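Local coordinates for leucine aminopeptidase A1, chloroplastic (Solanum lycopersicum, PDB 5D8N), which removes N-terminal amino acids, preferably leucine, from peptides as a magnesium-dependent homohexamer of the M17 family, and helps regulate wound signalling and insect defence, at residues A161-V166 with L188-L193; L47-T52 with I106-L111; E444-K449 with V519-E524; S241-V246 with L339-P344. The protein carries 1 engineered substitution. One frame throughout, in Å; residues are numbered along the deposited sequence.

Interaction 1 of 4, residues A161-V166 with L188-L193; sequences AIATGV and LDILGL
L188 overlaps V166: its CD2 methyl presses on the isopropyl group across the contact, with V166 CG2 nearest at 3.9 Å and V166 CB and CG1 scarcely farther. The contact closes a beta-alpha-beta crossover of the N-terminal domain, whose family is assigned to the macro clan. Strand 139-144 runs into helix 152-170, which packs on the sheet and leads back to strand 187-191, the parallel neighbour of the first. The axes of segments 161-166 and 188-191 approach to 10.0 Å and run nearly antiparallel, 153° apart, as expected when a helix packs flat on a sheet and the next strand must reverse it. L188 and I190 both point toward the helix, while D189 between them turns to the other side, where its OD2 bonds to W42 NE1. CG of L188 stands anti to the backbone N (chi1 163°), which lifts CD2 off the strand to V166 and also against the backbone of A163, whose CA lies 4.1 Å from L188 CD2. A163 adds its CB to CD1 of I190 at 4.1 Å; a small side chain here is consistent with the close approach of the helix to I190. I162, one residue earlier, bridges I190 and L193: its CG2 looks at I190 CD1 from 4.4 Å, a loose touch. I162 also meets V142 and L124, which ties this face of the helix to strand 139-144 and to helix 119-134. Beyond the strand the chain turns at G192, and I162 CD1 meets L193 CD1 tip to tip at 3.8 Å.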
loop_
_atom_site.group_PDB
_atom_site.type_symbol
_atom_site.label_atom_id
_atom_site.label_comp_id
_atom_site.label_asym_id
_atom_site.label_seq_id
_atom_site.Cartn_x
_atom_site.Cartn_y
_atom_site.Cartn_z
ATOM N N ALA A 161 46.749 -9.509 -8.970
ATOM C CA ALA A 161 45.346 -9.268 -9.268
ATOM C C ALA A 161 44.726 -10.413 -10.072
ATOM O O ALA A 161 43.611 -10.835 -9.771
ATOM C CB ALA A 161 45.177 -7.958 -10.033
ATOM N N ILE A 162 45.480 -10.995 -10.998
ATOM C CA ILE A 162 45.042 -12.202 -11.702
ATOM C C ILE A 162 44.820 -13.348 -10.708
ATOM O O ILE A 162 43.781 -14.021 -10.736
ATOM C CB ILE A 162 46.052 -12.624 -12.769
ATOM C CG1 ILE A 162 45.993 -11.685 -13.979
ATOM C CG2 ILE A 162 45.828 -14.063 -13.223
ATOM C CD1 ILE A 162 47.212 -11.770 -14.892
ATOM N N ALA A 163 45.778 -13.526 -9.794
ATOM C CA ALA A 163 45.700 -14.556 -8.781
ATOM C C ALA A 163 44.449 -14.377 -7.941
ATOM O O ALA A 163 43.752 -15.342 -7.657
ATOM C CB ALA A 163 46.945 -14.532 -7.890
ATOM N N THR A 164 44.206 -13.151 -7.497
ATOM C CA THR A 164 43.024 -12.810 -6.705
ATOM C C THR A 164 41.754 -13.204 -7.467
ATOM O O THR A 164 40.866 -13.883 -6.931
ATOM C CB THR A 164 43.017 -11.300 -6.395
ATOM O OG1 THR A 164 44.127 -10.968 -5.541
ATOM C CG2 THR A 164 41.742 -10.888 -5.769
ATOM N N GLY A 165 41.697 -12.858 -8.743
ATOM C CA GLY A 165 40.499 -13.171 -9.540
ATOM C C GLY A 165 40.261 -14.670 -9.661
ATOM O O GLY A 165 39.135 -15.148 -9.602
ATOM N N VAL A 166 41.339 -15.425 -9.832
ATOM C CA VAL A 166 41.211 -16.884 -9.951
ATOM C C VAL A 166 40.734 -17.491 -8.612
ATOM O O VAL A 166 39.896 -18.369 -8.618
ATOM C CB VAL A 166 42.522 -17.530 -10.392
ATOM C CG1 VAL A 166 42.422 -19.050 -10.329
ATOM C CG2 VAL A 166 42.858 -17.080 -11.804
ATOM N N LEU A 188 47.569 -22.844 -10.645
ATOM C CA LEU A 188 47.588 -21.731 -11.580
ATOM C C LEU A 188 49.036 -21.342 -11.800
ATOM O O LEU A 188 49.741 -20.989 -10.845
ATOM C CB LEU A 188 46.821 -20.548 -10.989
ATOM C CG LEU A 188 47.066 -19.176 -11.637
ATOM C CD1 LEU A 188 46.515 -19.085 -13.043
ATOM C CD2 LEU A 188 46.453 -18.081 -10.788
ATOM N N ASP A 189 49.428 -21.318 -13.072
ATOM C CA ASP A 189 50.711 -20.775 -13.510
ATOM C C ASP A 189 50.460 -19.422 -14.155
ATOM O O ASP A 189 49.680 -19.297 -15.085
ATOM C CB ASP A 189 51.387 -21.723 -14.516
ATOM C CG ASP A 189 51.776 -23.057 -13.892
ATOM O OD1 ASP A 189 52.071 -23.079 -12.676
ATOM O OD2 ASP A 189 51.803 -24.088 -14.601
ATOM N N ILE A 190 51.058 -18.388 -13.591
ATOM C CA ILE A 190 51.002 -17.078 -14.179
ATOM C C ILE A 190 52.256 -16.863 -15.016
ATOM O O ILE A 190 53.378 -16.953 -14.516
ATOM C CB ILE A 190 50.871 -16.018 -13.075
ATOM C CG1 ILE A 190 49.583 -16.273 -12.277
ATOM C CG2 ILE A 190 50.836 -14.621 -13.684
ATOM C CD1 ILE A 190 49.456 -15.394 -11.053
ATOM N N LEU A 191 52.046 -16.507 -16.274
ATOM C CA LEU A 191 53.111 -16.470 -17.268
ATOM C C LEU A 191 53.305 -15.069 -17.834
ATOM O O LEU A 191 52.381 -14.246 -17.864
ATOM C CB LEU A 191 52.799 -17.416 -18.431
ATOM C CG LEU A 191 52.390 -18.854 -18.094
ATOM C CD1 LEU A 191 52.124 -19.640 -19.379
ATOM C CD2 LEU A 191 53.443 -19.541 -17.238
ATOM N N GLY A 192 54.558 -14.789 -18.185
ATOM C CA GLY A 192 54.909 -13.579 -18.925
ATOM C C GLY A 192 55.108 -12.348 -18.056
ATOM O O GLY A 192 55.196 -11.247 -18.595
ATOM N N LEU A 193 54.906 -12.481 -16.745
ATOM C CA LEU A 193 54.831 -11.298 -15.913
ATOM C C LEU A 193 55.990 -11.239 -14.909
ATOM O O LEU A 193 56.009 -10.356 -14.047
ATOM C CB LEU A 193 53.481 -11.213 -15.186
ATOM C CG LEU A 193 52.241 -11.016 -16.063
ATOM C CD1 LEU A 193 50.948 -11.107 -15.253
ATOM C CD2 LEU A 193 52.283 -9.683 -16.795
#

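Interaction 2 of 4, residues L47-T52 with I106-L111; sequences LAIGAT and ITLVGL
I49 and L108 lie side by side on neighbouring parallel strands, pointing the same way, with CD2 of L108 4.0 Å from CB of I49 and almost as near its CD1. The same face continues with L47 and I106, where I49 CD1 meets I106 CG2 at 4.2 Å; helices 67-75 and 79-86 cover it. A48 and V109 point to the other face, under helix 119-134, so the strands belong to the middle layer of an alpha/beta/alpha sandwich. At the C-terminal end L111, its CG anti to the carbonyl carbon (chi1 -60°), folds back over the neighbouring strand, and its CD1 rests 3.5 Å from C of G50; a CB on that glycine would crowd the same methyl. With L111 cut back to alanine, the backbone of G50 and A51 would probably lose its apolar cover and a gap would open there. Between the two apolar faces runs a regular parallel ladder. T107 N bonds to L47 O at 2.8 Å, and I49 N returns to T107 O; V109 N then bonds to I49 O, and A51 N to V109 O at 2.9 Å. The last rung differs, L111 N reaching A51 O at 2.8 Å from 47° out of the carbonyl plane, and T52 N turns to D55 OD2. Backbone bonds thus carry the register, side chains meet across the pair through apolar contacts, and the T107 hydroxyl bonds V97 O outside it.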
loop_
_atom_site.group_PDB
_atom_site.type_symbol
_atom_site.label_atom_id
_atom_site.label_comp_id
_atom_site.label_asym_id
_atom_site.label_seq_id
_atom_site.Cartn_x
_atom_site.Cartn_y
_atom_site.Cartn_z
ATOM N N LEU A 47 44.641 -22.659 -20.989
ATOM C CA LEU A 47 45.399 -21.425 -21.058
ATOM C C LEU A 47 44.407 -20.296 -21.315
ATOM O O LEU A 47 43.739 -20.253 -22.356
ATOM C CB LEU A 47 46.393 -21.512 -22.226
ATOM C CG LEU A 47 47.144 -20.220 -22.563
ATOM C CD1 LEU A 47 48.001 -19.738 -21.397
ATOM C CD2 LEU A 47 48.011 -20.434 -23.790
ATOM N N ALA A 48 44.405 -19.326 -20.414
ATOM C CA ALA A 48 43.586 -18.134 -20.574
ATOM C C ALA A 48 44.467 -16.941 -20.890
ATOM O O ALA A 48 45.430 -16.661 -20.168
ATOM C CB ALA A 48 42.810 -17.856 -19.285
ATOM N N ILE A 49 44.096 -16.216 -21.934
ATOM C CA ILE A 49 44.858 -15.062 -22.378
ATOM C C ILE A 49 44.013 -13.797 -22.397
ATOM O O ILE A 49 42.943 -13.743 -23.013
ATOM C CB ILE A 49 45.371 -15.287 -23.805
ATOM C CG1 ILE A 49 46.331 -16.472 -23.789
ATOM C CG2 ILE A 49 46.081 -14.030 -24.311
ATOM C CD1 ILE A 49 46.470 -17.114 -25.154
ATOM N N GLY A 50 44.499 -12.783 -21.696
ATOM C CA GLY A 50 43.788 -11.513 -21.574
ATOM C C GLY A 50 44.206 -10.617 -22.711
ATOM O O GLY A 50 45.402 -10.363 -22.856
ATOM N N ALA A 51 43.248 -10.219 -23.554
ATOM C CA ALA A 51 43.539 -9.410 -24.722
ATOM C C ALA A 51 42.666 -8.173 -24.726
ATOM O O ALA A 51 41.438 -8.285 -24.690
ATOM C CB ALA A 51 43.333 -10.210 -26.008
ATOM N N THR A 52 43.307 -7.033 -24.981
ATOM C CA THR A 52 42.608 -5.773 -25.182
ATOM C C THR A 52 42.062 -5.780 -26.600
ATOM O O THR A 52 42.508 -6.575 -27.430
ATOM C CB THR A 52 43.567 -4.555 -25.030
ATOM O OG1 THR A 52 44.571 -4.599 -26.052
ATOM C CG2 THR A 52 44.271 -4.530 -23.664
ATOM N N ILE A 106 42.246 -23.284 -25.093
ATOM C CA ILE A 106 42.547 -21.880 -24.945
ATOM C C ILE A 106 41.274 -21.074 -24.743
ATOM O O ILE A 106 40.268 -21.318 -25.403
ATOM C CB ILE A 106 43.308 -21.341 -26.166
ATOM C CG1 ILE A 106 44.733 -21.881 -26.103
ATOM C CG2 ILE A 106 43.383 -19.818 -26.131
ATOM C CD1 ILE A 106 45.605 -21.564 -27.306
ATOM N N THR A 107 41.304 -20.113 -23.825
ATOM C CA THR A 107 40.267 -19.085 -23.797
ATOM C C THR A 107 40.873 -17.690 -23.907
ATOM O O THR A 107 41.807 -17.350 -23.176
ATOM C CB THR A 107 39.353 -19.182 -22.558
ATOM O OG1 THR A 107 38.284 -18.223 -22.654
ATOM C CG2 THR A 107 40.140 -18.969 -21.274
ATOM N N LEU A 108 40.362 -16.913 -24.860
ATOM C CA LEU A 108 40.704 -15.497 -24.961
ATOM C C LEU A 108 39.669 -14.693 -24.202
ATOM O O LEU A 108 38.478 -14.941 -24.321
ATOM C CB LEU A 108 40.689 -15.048 -26.419
ATOM C CG LEU A 108 41.527 -15.889 -27.393
ATOM C CD1 LEU A 108 41.451 -15.211 -28.747
ATOM C CD2 LEU A 108 42.974 -15.994 -26.927
ATOM N N VAL A 109 40.129 -13.755 -23.389
ATOM C CA VAL A 109 39.256 -12.954 -22.543
ATOM C C VAL A 109 39.454 -11.491 -22.870
ATOM O O VAL A 109 40.583 -10.989 -22.828
ATOM C CB VAL A 109 39.607 -13.160 -21.058
ATOM C CG1 VAL A 109 38.723 -12.293 -20.185
ATOM C CG2 VAL A 109 39.435 -14.627 -20.685
ATOM N N GLY A 110 38.359 -10.806 -23.178
ATOM C CA GLY A 110 38.428 -9.415 -23.612
ATOM C C GLY A 110 38.692 -8.496 -22.446
ATOM O O GLY A 110 38.050 -8.615 -21.419
ATOM N N LEU A 111 39.676 -7.610 -22.582
ATOM C CA LEU A 111 39.951 -6.613 -21.550
ATOM C C LEU A 111 39.397 -5.221 -21.887
ATOM O O LEU A 111 39.574 -4.274 -21.120
ATOM C CB LEU A 111 41.453 -6.537 -21.320
ATOM C CG LEU A 111 42.100 -7.845 -20.861
ATOM C CD1 LEU A 111 43.616 -7.727 -20.758
ATOM C CD2 LEU A 111 41.523 -8.279 -19.523
#

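Interaction 3 of 4, residues E444-K449 with V519-E524; sequences EASGEK and VSTLVE
E448 and T521 cross obliquely, and one carboxylate oxygen takes two bonds from the threonine. OE1 of E448 receives T521 OG1 at 2.6 Å on its anti lone pair, and T521 N at 3.2 Å from 51° above the carboxylate plane. CG of E448 anti to the carbonyl carbon (chi1 -67°), with the chain extended beyond it, carries the acid to the N-terminal turn of helix 519-527. There OE2 takes G518 N directly and S520 N through a water. S446 approaches the same threonine from the C-terminal end of helix 433-446, which the contact thereby joins to helix 519-527 within the catalytic domain. Its OG donates to T521 OG1 at 2.7 Å, with A443 O a competing acceptor. It also accepts from E448 N at 3.2 Å, an ST turn that holds the glutamate's backbone as the chain leaves through G447. A second water joins S446 O, 2.8 Å away, to S520 OG. A valine in place of E448 would probably leave T521 N and OG1 without their shared acceptor and the first turn of the helix without its negative charge. T521 OG1 donates on to a carboxylate that the positive helix end probably stabilises.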
loop_
_atom_site.group_PDB
_atom_site.type_symbol
_atom_site.label_atom_id
_atom_site.label_comp_id
_atom_site.label_asym_id
_atom_site.label_seq_id
_atom_site.Cartn_x
_atom_site.Cartn_y
_atom_site.Cartn_z
ATOM N N GLU A 444 40.984 2.717 -4.435
ATOM C CA GLU A 444 41.665 2.754 -5.707
ATOM C C GLU A 444 42.692 1.620 -5.841
ATOM O O GLU A 444 42.718 0.943 -6.859
ATOM C CB GLU A 444 42.323 4.125 -5.880
ATOM C CG GLU A 444 43.073 4.363 -7.180
ATOM C CD GLU A 444 42.147 4.575 -8.363
ATOM O OE1 GLU A 444 41.026 5.094 -8.151
ATOM O OE2 GLU A 444 42.533 4.190 -9.491
ATOM N N ALA A 445 43.466 1.351 -4.787
ATOM C CA ALA A 445 44.411 0.247 -4.796
ATOM C C ALA A 445 43.736 -1.125 -4.763
ATOM O O ALA A 445 44.127 -2.021 -5.504
ATOM C CB ALA A 445 45.427 0.387 -3.655
ATOM N N SER A 446 42.685 -1.293 -3.968
ATOM C CA SER A 446 42.000 -2.580 -3.872
ATOM C C SER A 446 41.087 -2.870 -5.060
ATOM O O SER A 446 40.753 -4.016 -5.345
ATOM C CB SER A 446 41.154 -2.588 -2.607
ATOM O OG SER A 446 40.027 -1.727 -2.700
ATOM N N GLY A 447 40.626 -1.834 -5.743
ATOM C CA GLY A 447 39.669 -2.020 -6.805
ATOM C C GLY A 447 38.218 -1.959 -6.376
ATOM O O GLY A 447 37.332 -2.043 -7.222
ATOM N N GLU A 448 37.961 -1.733 -5.087
ATOM C CA GLU A 448 36.591 -1.689 -4.584
ATOM C C GLU A 448 35.961 -0.317 -4.849
ATOM O O GLU A 448 36.641 0.709 -4.883
ATOM C CB GLU A 448 36.571 -2.045 -3.101
ATOM C CG GLU A 448 36.966 -3.490 -2.844
ATOM C CD GLU A 448 36.534 -4.023 -1.471
ATOM O OE1 GLU A 448 36.928 -3.437 -0.439
ATOM O OE2 GLU A 448 35.974 -5.142 -1.421
ATOM N N LYS A 449 34.642 -0.291 -4.994
ATOM C CA LYS A 449 33.910 0.932 -5.353
ATOM C C LYS A 449 33.250 1.565 -4.147
ATOM O O LYS A 449 32.443 0.928 -3.463
ATOM C CB LYS A 449 32.812 0.655 -6.377
ATOM C CG LYS A 449 33.311 0.116 -7.707
ATOM C CD LYS A 449 32.139 -0.234 -8.617
ATOM C CE LYS A 449 32.706 -0.947 -9.840
ATOM N NZ LYS A 449 31.820 -0.953 -11.024
ATOM N N VAL A 519 36.972 -6.103 2.714
ATOM C CA VAL A 519 38.180 -6.684 3.290
ATOM C C VAL A 519 39.384 -6.082 2.608
ATOM O O VAL A 519 40.297 -5.594 3.263
ATOM C CB VAL A 519 38.202 -8.215 3.165
ATOM C CG1 VAL A 519 39.534 -8.773 3.594
ATOM C CG2 VAL A 519 37.105 -8.837 4.011
ATOM N N SER A 520 39.423 -6.133 1.289
ATOM C CA SER A 520 40.627 -5.697 0.582
ATOM C C SER A 520 40.921 -4.231 0.822
ATOM O O SER A 520 42.080 -3.831 0.939
ATOM C CB SER A 520 40.549 -6.017 -0.920
ATOM O OG SER A 520 39.394 -5.391 -1.484
ATOM N N THR A 521 39.885 -3.401 0.823
ATOM C CA THR A 521 40.073 -1.977 1.060
ATOM C C THR A 521 40.603 -1.708 2.483
ATOM O O THR A 521 41.529 -0.901 2.685
ATOM C CB THR A 521 38.781 -1.184 0.791
ATOM O OG1 THR A 521 38.390 -1.350 -0.579
ATOM C CG2 THR A 521 38.951 0.289 1.071
ATOM N N LEU A 522 40.030 -2.384 3.472
ATOM C CA LEU A 522 40.498 -2.203 4.831
ATOM C C LEU A 522 41.964 -2.610 5.005
ATOM O O LEU A 522 42.731 -1.954 5.719
ATOM C CB LEU A 522 39.626 -2.965 5.823
ATOM C CG LEU A 522 38.166 -2.487 5.927
ATOM C CD1 LEU A 522 37.397 -3.351 6.910
ATOM C CD2 LEU A 522 38.029 -1.015 6.247
ATOM N N VAL A 523 42.330 -3.731 4.406
ATOM C CA VAL A 523 43.708 -4.184 4.465
ATOM C C VAL A 523 44.625 -3.127 3.850
ATOM O O VAL A 523 45.677 -2.802 4.436
ATOM C CB VAL A 523 43.910 -5.553 3.792
ATOM C CG1 VAL A 523 45.397 -5.864 3.613
ATOM C CG2 VAL A 523 43.222 -6.629 4.613
ATOM N N GLU A 524 44.273 -2.654 2.656
ATOM C CA GLU A 524 45.090 -1.620 2.017
ATOM C C GLU A 524 45.190 -0.408 2.918
ATOM O O GLU A 524 46.240 0.222 3.007
ATOM C CB GLU A 524 44.546 -1.200 0.654
ATOM C CG GLU A 524 44.790 -2.228 -0.445
ATOM C CD GLU A 524 46.267 -2.407 -0.811
ATOM O OE1 GLU A 524 47.058 -1.452 -0.643
ATOM O OE2 GLU A 524 46.585 -3.467 -1.394
HETATM O O HOH W 1 39.153 -5.983 -4.071
HETATM O O HOH W 2 37.066 -7.397 -0.335
#

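Interaction 4 of 4, residues S241-V246 with L339-P344; sequences STYSDV and LGEIRP
The Y243 ring lies between backbone and methyl: G340 and the N of E341 cover one face, and CG2 of T242 sits over the centre of the opposite face, 3.6 Å above the plane. CA of G340 is 4.0 Å from the ring centroid, 18° off the normal, a CH-pi contact that a CB on that glycine would spoil by running into CD2 of Y243. At the ring's edge, in plane, is OE2 of E341, to which Y243 OH donates at 2.7 Å, meeting the carboxylate from 46° above its plane; K337 NZ is a further partner of the hydroxyl. The guanidinium of R343 has V246 CG1 over one face, 3.5 Å from NH2, and the carboxylate of D245 at its edge. NH1 and NH2 both grip D245 OD2, at 3.0 Å and 3.2 Å, from the same face of the carboxylate, a salt bridge at the surface. The contact joins the ends of two helices of the catalytic domain, 229-242 and 327-342. V246 leads into strand 247-252 and leans on F284 of strand 278-284, while I342, two residues after G340, packs against helices 197-221 and 519-527.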
loop_
_atom_site.group_PDB
_atom_site.type_symbol
_atom_site.label_atom_id
_atom_site.label_comp_id
_atom_site.label_asym_id
_atom_site.label_seq_id
_atom_site.Cartn_x
_atom_site.Cartn_y
_atom_site.Cartn_z
ATOM N N SER A 241 43.522 -17.585 17.797
ATOM C CA SER A 241 44.218 -18.816 18.097
ATOM C C SER A 241 45.217 -19.154 16.999
ATOM O O SER A 241 46.356 -19.520 17.282
ATOM C CB SER A 241 43.212 -19.953 18.258
ATOM O OG SER A 241 43.938 -21.154 18.414
ATOM N N THR A 242 44.821 -18.923 15.748
ATOM C CA THR A 242 45.674 -19.205 14.605
ATOM C C THR A 242 46.888 -18.283 14.627
ATOM O O THR A 242 47.946 -18.649 14.131
ATOM C CB THR A 242 44.913 -19.052 13.276
ATOM O OG1 THR A 242 43.784 -19.931 13.278
ATOM C CG2 THR A 242 45.771 -19.413 12.094
ATOM N N TYR A 243 46.693 -17.034 15.040
ATOM C CA TYR A 243 47.746 -16.031 14.911
ATOM C C TYR A 243 48.107 -15.457 16.287
ATOM O O TYR A 243 48.257 -14.243 16.447
ATOM C CB TYR A 243 47.324 -14.926 13.929
ATOM C CG TYR A 243 46.895 -15.418 12.555
ATOM C CD1 TYR A 243 47.838 -15.835 11.614
ATOM C CD2 TYR A 243 45.564 -15.417 12.185
ATOM C CE1 TYR A 243 47.456 -16.340 10.381
ATOM C CE2 TYR A 243 45.164 -15.921 10.960
ATOM C CZ TYR A 243 46.116 -16.409 10.081
ATOM O OH TYR A 243 45.721 -16.950 8.883
ATOM N N SER A 244 48.226 -16.346 17.269
ATOM C CA SER A 244 48.218 -15.940 18.670
ATOM C C SER A 244 49.415 -15.079 19.097
ATOM O O SER A 244 49.363 -14.408 20.119
ATOM C CB SER A 244 48.132 -17.171 19.587
ATOM O OG SER A 244 49.250 -17.996 19.355
ATOM N N ASP A 245 50.482 -15.057 18.313
ATOM C CA ASP A 245 51.611 -14.197 18.639
ATOM C C ASP A 245 51.441 -12.764 18.158
ATOM O O ASP A 245 52.135 -11.878 18.664
ATOM C CB ASP A 245 52.919 -14.769 18.088
ATOM C CG ASP A 245 52.950 -14.787 16.579
ATOM O OD1 ASP A 245 51.886 -14.948 15.957
ATOM O OD2 ASP A 245 54.057 -14.732 16.020
ATOM N N VAL A 246 50.435 -12.511 17.315
ATOM C CA VAL A 246 50.119 -11.145 16.885
ATOM C C VAL A 246 48.674 -10.676 17.075
ATOM O O VAL A 246 48.387 -9.489 16.941
ATOM C CB VAL A 246 50.505 -10.949 15.415
ATOM C CG1 VAL A 246 52.025 -11.047 15.279
ATOM C CG2 VAL A 246 49.830 -11.963 14.519
ATOM N N LEU A 339 45.299 -9.755 7.995
ATOM C CA LEU A 339 46.375 -9.051 8.651
ATOM C C LEU A 339 47.154 -9.985 9.557
ATOM O O LEU A 339 48.350 -9.821 9.769
ATOM C CB LEU A 339 45.820 -7.860 9.406
ATOM C CG LEU A 339 45.334 -6.741 8.464
ATOM C CD1 LEU A 339 44.536 -5.701 9.237
ATOM C CD2 LEU A 339 46.497 -6.058 7.750
ATOM N N GLY A 340 46.488 -10.999 10.077
ATOM C CA GLY A 340 47.183 -11.980 10.889
ATOM C C GLY A 340 48.304 -12.670 10.130
ATOM O O GLY A 340 49.380 -12.885 10.707
ATOM N N GLU A 341 48.080 -12.938 8.838
ATOM C CA GLU A 341 49.098 -13.491 7.972
ATOM C C GLU A 341 50.115 -12.445 7.548
ATOM O O GLU A 341 51.291 -12.747 7.399
ATOM C CB GLU A 341 48.485 -14.098 6.702
ATOM C CG GLU A 341 47.588 -15.293 6.952
ATOM C CD GLU A 341 48.349 -16.607 6.992
ATOM O OE1 GLU A 341 49.596 -16.591 7.058
ATOM O OE2 GLU A 341 47.674 -17.633 7.175
ATOM N N ILE A 342 49.639 -11.274 7.132
ATOM C CA ILE A 342 50.509 -10.272 6.524
ATOM C C ILE A 342 51.453 -9.650 7.549
ATOM O O ILE A 342 52.609 -9.338 7.233
ATOM C CB ILE A 342 49.682 -9.166 5.857
ATOM C CG1 ILE A 342 48.891 -9.733 4.666
ATOM C CG2 ILE A 342 50.592 -8.031 5.408
ATOM C CD1 ILE A 342 47.743 -8.853 4.221
ATOM N N ARG A 343 50.997 -9.556 8.794
ATOM C CA ARG A 343 51.842 -9.110 9.928
ATOM C C ARG A 343 52.512 -7.775 9.705
ATOM O O ARG A 343 53.697 -7.648 9.934
ATOM C CB ARG A 343 52.974 -10.091 10.234
ATOM C CG ARG A 343 52.511 -11.452 10.680
ATOM C CD ARG A 343 53.718 -12.375 10.769
ATOM N NE ARG A 343 54.517 -12.110 11.973
ATOM C CZ ARG A 343 54.372 -12.744 13.136
ATOM N NH1 ARG A 343 53.403 -13.641 13.309
ATOM N NH2 ARG A 343 55.087 -12.353 14.190
ATOM N N PRO A 344 51.739 -6.727 9.438
ATOM C CA PRO A 344 52.401 -5.432 9.314
ATOM C C PRO A 344 52.949 -4.912 10.636
ATOM O O PRO A 344 52.327 -5.049 11.687
ATOM C CB PRO A 344 51.290 -4.522 8.806
ATOM C CG PRO A 344 50.030 -5.181 9.271
ATOM C CD PRO A 344 50.292 -6.656 9.190
#

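In the fold
Interactions 1 and 2 are buried and belong to one sheet of the N-terminal domain, their centres about 12 Å apart: the first sets a helix on the sheet through apolar contacts, mostly between methyl groups, the second joins two of its strands by backbone bonds. Interactions 3 and 4 lie in the catalytic domain, are only partly buried, and rely on polar side chains at helix ends, with waters and a shared carboxylate in interaction 3 and an aromatic face plus a surface salt bridge in interaction 4. These two touch, V523 CG1 of helix 519-527 packing on I342 CD1 of helix 327-342 at 3.8 Å. Interactions 2 and 4 are farthest apart, about 37 Å between centres.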